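Local structure of carbohydrate deacetylase Agd3 (Neosartorya fumigata, 6NWZ) at residues 154-159 with 233-238; 262-267 with 510-515. The protein is a zinc-containing carbohydrate esterase that probably removes N-acetyl groups from galactosaminogalactan, the fungal exopolysaccharide, and is required for Aspergillus fumigatus biofilm formation. One frame throughout, in Å; residues are numbered along the deposited sequence.

Contact 1 and contact 2 lie on opposite sides of the chain's centre. Their own centres are 43 Å apart and they do not touch. They also belong to different parts of the protein, the CBM87 module for 154-159 with 233-238 and the deacetylase domain for 262-267 with 510-515. Each sets a loop against the last part of a helix, 224-237 in contact 1 and 503-513 in contact 2. Contact 1 is mostly buried and is made by small side chains in van der Waals contact, with no hydrogen bond across. Contact 2 is at the surface, and a tyrosine–aspartate hydrogen bond joins its two segments.

Contact 1 (154-159 with 233-238); sequences PTAGLK and WITWLT
Thr235 turns its side chain toward the short 3-10 turn at 154-156 and meets Thr155 and Ala156 with different branches. Its methyl reaches Thr155: CG2 of Thr235 lies 3.2 Å from OG1 of Thr155. The same methyl is 3.6 Å from the backbone N of Ala156. Its hydroxyl sits on the alanine side, with OG1 of Thr235 3.3 Å from CB of Ala156. The two beta carbons, CB of Thr235 and CB of Ala156, are 3.7 Å apart. Ala156 thus presents its methyl to the helix, while the two threonine side chains cross obliquely. In Thr235, CG2 is anti to the backbone N, and OG1 stands beside that N (chi1 -51°). This lets the hydroxyl bond back to the carbonyl of His231, one turn earlier in the helix. No hydrogen bond joins the two segments.

The small side chains allow a close approach, with CA of Ala156 only 5.6 Å from CA of Thr235. Two carbonyls of the turn bond outside the contact: Thr155 O to Arg246 and Ala156 O to the indole NH of Trp587. Trp233, Trp236 and Leu237 pack on strands that include the parallel neighbours 76-80 and 115-119. The contact is characteristic of a layered alpha/beta fold, here in the CBM87 module. Helix 224-237 lies on the strands, and the loop between strands 144-147 and 164-165 packs on it at Thr235.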
loop_
_atom_site.group_PDB
_atom_site.type_symbol
_atom_site.label_atom_id
_atom_site.label_comp_id
_atom_site.label_asym_id
_atom_site.label_seq_id
_atom_site.Cartn_x
_atom_site.Cartn_y
_atom_site.Cartn_z
ATOM N N PRO A 154 16.023 1.930 16.027
ATOM C CA PRO A 154 16.626 0.928 15.135
ATOM C C PRO A 154 15.622 -0.027 14.511
ATOM O O PRO A 154 15.874 -0.535 13.410
ATOM C CB PRO A 154 17.612 0.193 16.052
ATOM C CG PRO A 154 17.052 0.372 17.426
ATOM C CD PRO A 154 16.403 1.722 17.437
ATOM N N THR A 155 14.491 -0.292 15.167
ATOM C CA THR A 155 13.508 -1.193 14.576
ATOM C C THR A 155 12.738 -0.549 13.430
ATOM O O THR A 155 11.966 -1.243 12.760
ATOM C CB THR A 155 12.527 -1.697 15.644
ATOM O OG1 THR A 155 11.960 -0.584 16.341
ATOM C CG2 THR A 155 13.235 -2.600 16.637
ATOM N N ALA A 156 12.927 0.751 13.187
ATOM C CA ALA A 156 12.262 1.398 12.062
ATOM C C ALA A 156 12.790 0.903 10.724
ATOM O O ALA A 156 12.086 1.011 9.715
ATOM C CB ALA A 156 12.415 2.917 12.157
ATOM N N GLY A 157 14.004 0.359 10.691
ATOM C CA GLY A 157 14.521 -0.218 9.468
ATOM C C GLY A 157 14.881 0.776 8.392
ATOM O O GLY A 157 14.946 0.405 7.215
ATOM N N LEU A 158 15.111 2.034 8.754
ATOM C CA LEU A 158 15.500 3.040 7.779
ATOM C C LEU A 158 17.001 2.964 7.533
ATOM O O LEU A 158 17.789 2.860 8.479
ATOM C CB LEU A 158 15.106 4.433 8.268
ATOM C CG LEU A 158 13.640 4.595 8.667
ATOM C CD1 LEU A 158 13.354 6.023 9.109
ATOM C CD2 LEU A 158 12.738 4.197 7.516
ATOM N N LYS A 159 17.394 3.001 6.264
ATOM C CA LYS A 159 18.803 2.921 5.899
ATOM C C LYS A 159 19.433 4.306 5.994
ATOM O O LYS A 159 18.997 5.246 5.320
ATOM C CB LYS A 159 18.964 2.327 4.500
ATOM C CG LYS A 159 18.718 0.824 4.482
ATOM C CD LYS A 159 18.919 0.183 3.118
ATOM C CE LYS A 159 18.644 -1.323 3.201
ATOM N NZ LYS A 159 18.667 -2.024 1.881
ATOM N N TRP A 233 9.597 8.882 13.389
ATOM C CA TRP A 233 8.992 9.403 14.610
ATOM C C TRP A 233 7.942 8.460 15.183
ATOM O O TRP A 233 7.732 8.454 16.399
ATOM C CB TRP A 233 8.408 10.808 14.381
ATOM C CG TRP A 233 7.196 10.930 13.486
ATOM C CD1 TRP A 233 7.181 11.354 12.189
ATOM C CD2 TRP A 233 5.825 10.678 13.840
ATOM N NE1 TRP A 233 5.893 11.361 11.707
ATOM C CE2 TRP A 233 5.042 10.951 12.699
ATOM C CE3 TRP A 233 5.186 10.237 15.004
ATOM C CZ2 TRP A 233 3.656 10.797 12.687
ATOM C CZ3 TRP A 233 3.806 10.082 14.990
ATOM C CH2 TRP A 233 3.058 10.362 13.839
ATOM N N ILE A 234 7.297 7.645 14.347
ATOM C CA ILE A 234 6.354 6.656 14.867
ATOM C C ILE A 234 7.090 5.585 15.663
ATOM O O ILE A 234 6.692 5.237 16.782
ATOM C CB ILE A 234 5.527 6.040 13.727
ATOM C CG1 ILE A 234 4.607 7.093 13.107
ATOM C CG2 ILE A 234 4.723 4.850 14.240
ATOM C CD1 ILE A 234 3.802 6.582 11.941
ATOM N N THR A 235 8.173 5.042 15.097
ATOM C CA THR A 235 8.939 4.015 15.798
ATOM C C THR A 235 9.561 4.565 17.074
ATOM O O THR A 235 9.612 3.875 18.099
ATOM C CB THR A 235 10.030 3.447 14.889
ATOM O OG1 THR A 235 9.464 3.047 13.635
ATOM C CG2 THR A 235 10.686 2.245 15.545
ATOM N N TRP A 236 10.048 5.807 17.028
ATOM C CA TRP A 236 10.646 6.409 18.215
ATOM C C TRP A 236 9.589 6.732 19.263
ATOM O O TRP A 236 9.805 6.508 20.459
ATOM C CB TRP A 236 11.422 7.668 17.826
ATOM C CG TRP A 236 12.067 8.362 18.986
ATOM C CD1 TRP A 236 13.272 8.063 19.551
ATOM C CD2 TRP A 236 11.546 9.478 19.723
ATOM N NE1 TRP A 236 13.533 8.919 20.594
ATOM C CE2 TRP A 236 12.488 9.796 20.721
ATOM C CE3 TRP A 236 10.374 10.235 19.637
ATOM C CZ2 TRP A 236 12.296 10.837 21.627
ATOM C CZ3 TRP A 236 10.186 11.271 20.538
ATOM C CH2 TRP A 236 11.142 11.561 21.519
ATOM N N LEU A 237 8.437 7.259 18.833
ATOM C CA LEU A 237 7.398 7.632 19.788
ATOM C C LEU A 237 6.865 6.423 20.542
ATOM O O LEU A 237 6.507 6.538 21.717
ATOM C CB LEU A 237 6.250 8.341 19.071
ATOM C CG LEU A 237 5.143 8.921 19.942
ATOM C CD1 LEU A 237 5.717 9.997 20.842
ATOM C CD2 LEU A 237 4.043 9.482 19.061
ATOM N N THR A 238 6.800 5.266 19.891
ATOM C CA THR A 238 6.266 4.061 20.505
ATOM C C THR A 238 7.350 3.158 21.077
ATOM O O THR A 238 7.025 2.097 21.619
ATOM C CB THR A 238 5.434 3.269 19.489
ATOM O OG1 THR A 238 6.285 2.800 18.439
ATOM C CG2 THR A 238 4.335 4.135 18.894
#

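Contact 2 (262-267 with 510-515); sequences DIYYPN and WIDTSA
Tyr264 reaches across to Asp512 and gives it a hydrogen bond, with OH of Tyr264 2.9 Å from OD2 of Asp512. These two residues account for most of the buried surface, and Thr513 adds a little. The tyrosine meets the acid with its hydroxyl end. OD2 lies at the edge of the ring and in its plane, 3.8 Å from CE2 of Tyr264. The angle at OH, from CZ to OD2, is about 123°, which suits a phenol donor. OD2 accepts through its anti lone pair, the one away from the other carboxylate oxygen. The ring and carboxylate planes are turned 57° from each other, so the two groups do not stack. CB of Asp512 also comes to 3.5 Å from OH of Tyr264.

Tyr264 has CG anti to its backbone N (chi1 175°), which extends the ring from the loop toward the helix. Thr513 points the same way as Asp512, toward the loop, but stays more distant: its CG2 is 4.6 Å from OH of Tyr264. Its hydroxyl bonds instead to the carbonyl of Glu509. OD1 of Asp512 has a weak hydrogen bond from Gln508. Asp512 is near the C-terminal end of its helix, where a negative charge is usually disfavoured. The phenol proton probably offsets part of that cost.

The ring of Tyr264 also touches Cys505 and Glu509 on helix 503-513, as well as Asn499 before it. Cys505 is tied to Cys500 by a disulfide. Tyr265 rests on Cys505 and Gln508. The loop between the short strands 261-262 and 270-271 therefore packs through Tyr264 and Tyr265 against one side of helix 503-513, and Asp512 receives the tyrosine in that helix's last turn.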
loop_
_atom_site.group_PDB
_atom_site.type_symbol
_atom_site.label_atom_id
_atom_site.label_comp_id
_atom_site.label_asym_id
_atom_site.label_seq_id
_atom_site.Cartn_x
_atom_site.Cartn_y
_atom_site.Cartn_z
ATOM N N ASP A 262 -4.838 -4.721 -28.881
ATOM C CA ASP A 262 -4.406 -3.796 -29.919
ATOM C C ASP A 262 -3.413 -2.795 -29.341
ATOM O O ASP A 262 -3.702 -2.121 -28.348
ATOM C CB ASP A 262 -5.605 -3.065 -30.525
ATOM C CG ASP A 262 -6.633 -4.012 -31.127
ATOM O OD1 ASP A 262 -6.308 -4.700 -32.117
ATOM O OD2 ASP A 262 -7.768 -4.071 -30.608
ATOM N N ILE A 263 -2.248 -2.698 -29.967
ATOM C CA ILE A 263 -1.187 -1.817 -29.494
ATOM C C ILE A 263 -1.508 -0.374 -29.869
ATOM O O ILE A 263 -2.170 -0.101 -30.878
ATOM C CB ILE A 263 0.165 -2.286 -30.068
ATOM C CG1 ILE A 263 0.439 -3.722 -29.608
ATOM C CG2 ILE A 263 1.303 -1.352 -29.666
ATOM C CD1 ILE A 263 0.321 -3.915 -28.096
ATOM N N TYR A 264 -1.040 0.564 -29.043
ATOM C CA TYR A 264 -1.421 1.968 -29.167
ATOM C C TYR A 264 -0.554 2.740 -30.163
ATOM O O TYR A 264 -1.083 3.368 -31.087
ATOM C CB TYR A 264 -1.376 2.642 -27.792
ATOM C CG TYR A 264 -1.639 4.128 -27.843
ATOM C CD1 TYR A 264 -2.935 4.617 -27.932
ATOM C CD2 TYR A 264 -0.592 5.041 -27.812
ATOM C CE1 TYR A 264 -3.181 5.974 -27.982
ATOM C CE2 TYR A 264 -0.828 6.402 -27.863
ATOM C CZ TYR A 264 -2.126 6.861 -27.948
ATOM O OH TYR A 264 -2.376 8.213 -27.997
ATOM N N TYR A 265 0.783 2.729 -29.980
ATOM C CA TYR A 265 1.614 3.637 -30.773
ATOM C C TYR A 265 1.716 3.190 -32.225
ATOM O O TYR A 265 1.258 3.931 -33.113
ATOM C CB TYR A 265 2.986 3.829 -30.120
ATOM C CG TYR A 265 3.904 4.675 -30.978
ATOM C CD1 TYR A 265 3.586 5.994 -31.281
ATOM C CD2 TYR A 265 5.078 4.151 -31.505
ATOM C CE1 TYR A 265 4.411 6.770 -32.073
ATOM C CE2 TYR A 265 5.913 4.919 -32.300
ATOM C CZ TYR A 265 5.571 6.229 -32.579
ATOM O OH TYR A 265 6.376 7.022 -33.366
ATOM N N PRO A 266 2.289 2.017 -32.557
ATOM C CA PRO A 266 2.193 1.575 -33.952
ATOM C C PRO A 266 0.765 1.143 -34.236
ATOM O O PRO A 266 0.440 -0.045 -34.149
ATOM C CB PRO A 266 3.189 0.408 -34.037
ATOM C CG PRO A 266 3.975 0.447 -32.746
ATOM C CD PRO A 266 3.023 1.028 -31.748
ATOM N N ASN A 267 -0.095 2.113 -34.547
ATOM C CA ASN A 267 -1.522 1.846 -34.676
ATOM C C ASN A 267 -1.781 0.759 -35.711
ATOM O O ASN A 267 -1.087 0.666 -36.729
ATOM C CB ASN A 267 -2.266 3.127 -35.063
ATOM C CG ASN A 267 -3.774 2.946 -35.062
ATOM O OD1 ASN A 267 -4.311 2.144 -34.297
ATOM N ND2 ASN A 267 -4.463 3.687 -35.926
ATOM N N TRP A 510 1.401 8.308 -22.631
ATOM C CA TRP A 510 1.553 9.197 -21.485
ATOM C C TRP A 510 1.625 10.652 -21.929
ATOM O O TRP A 510 1.046 11.536 -21.287
ATOM C CB TRP A 510 2.803 8.797 -20.700
ATOM C CG TRP A 510 3.169 9.675 -19.545
ATOM C CD1 TRP A 510 2.357 10.086 -18.525
ATOM C CD2 TRP A 510 4.466 10.207 -19.263
ATOM N NE1 TRP A 510 3.069 10.862 -17.636
ATOM C CE2 TRP A 510 4.368 10.945 -18.066
ATOM C CE3 TRP A 510 5.703 10.136 -19.913
ATOM C CZ2 TRP A 510 5.455 11.613 -17.512
ATOM C CZ3 TRP A 510 6.780 10.795 -19.360
ATOM C CH2 TRP A 510 6.650 11.525 -18.173
ATOM N N ILE A 511 2.330 10.918 -23.028
ATOM C CA ILE A 511 2.419 12.279 -23.546
ATOM C C ILE A 511 1.068 12.741 -24.074
ATOM O O ILE A 511 0.642 13.874 -23.822
ATOM C CB ILE A 511 3.506 12.359 -24.634
ATOM C CG1 ILE A 511 4.900 12.251 -24.014
ATOM C CG2 ILE A 511 3.365 13.639 -25.436
ATOM C CD1 ILE A 511 6.004 12.104 -25.040
ATOM N N ASP A 512 0.369 11.870 -24.804
ATOM C CA ASP A 512 -0.852 12.273 -25.496
ATOM C C ASP A 512 -2.020 12.477 -24.538
ATOM O O ASP A 512 -2.855 13.360 -24.765
ATOM C CB ASP A 512 -1.226 11.231 -26.554
ATOM C CG ASP A 512 -0.143 11.042 -27.606
ATOM O OD1 ASP A 512 0.873 11.768 -27.559
ATOM O OD2 ASP A 512 -0.308 10.161 -28.478
ATOM N N THR A 513 -2.104 11.682 -23.472
ATOM C CA THR A 513 -3.285 11.666 -22.618
ATOM C C THR A 513 -3.011 12.193 -21.212
ATOM O O THR A 513 -3.826 11.978 -20.309
ATOM C CB THR A 513 -3.859 10.251 -22.548
ATOM O OG1 THR A 513 -3.034 9.440 -21.702
ATOM C CG2 THR A 513 -3.902 9.633 -23.936
ATOM N N SER A 514 -1.892 12.879 -21.003
ATOM C CA SER A 514 -1.544 13.384 -19.676
ATOM C C SER A 514 -0.608 14.578 -19.838
ATOM O O SER A 514 -0.373 15.064 -20.949
ATOM C CB SER A 514 -0.902 12.288 -18.819
ATOM O OG SER A 514 -1.682 11.104 -18.819
ATOM N N ALA A 515 -0.060 15.045 -18.718
ATOM C CA ALA A 515 0.969 16.075 -18.754
ATOM C C ALA A 515 2.320 15.425 -19.009
ATOM O O ALA A 515 3.359 15.941 -18.584
ATOM C CB ALA A 515 0.990 16.873 -17.449
#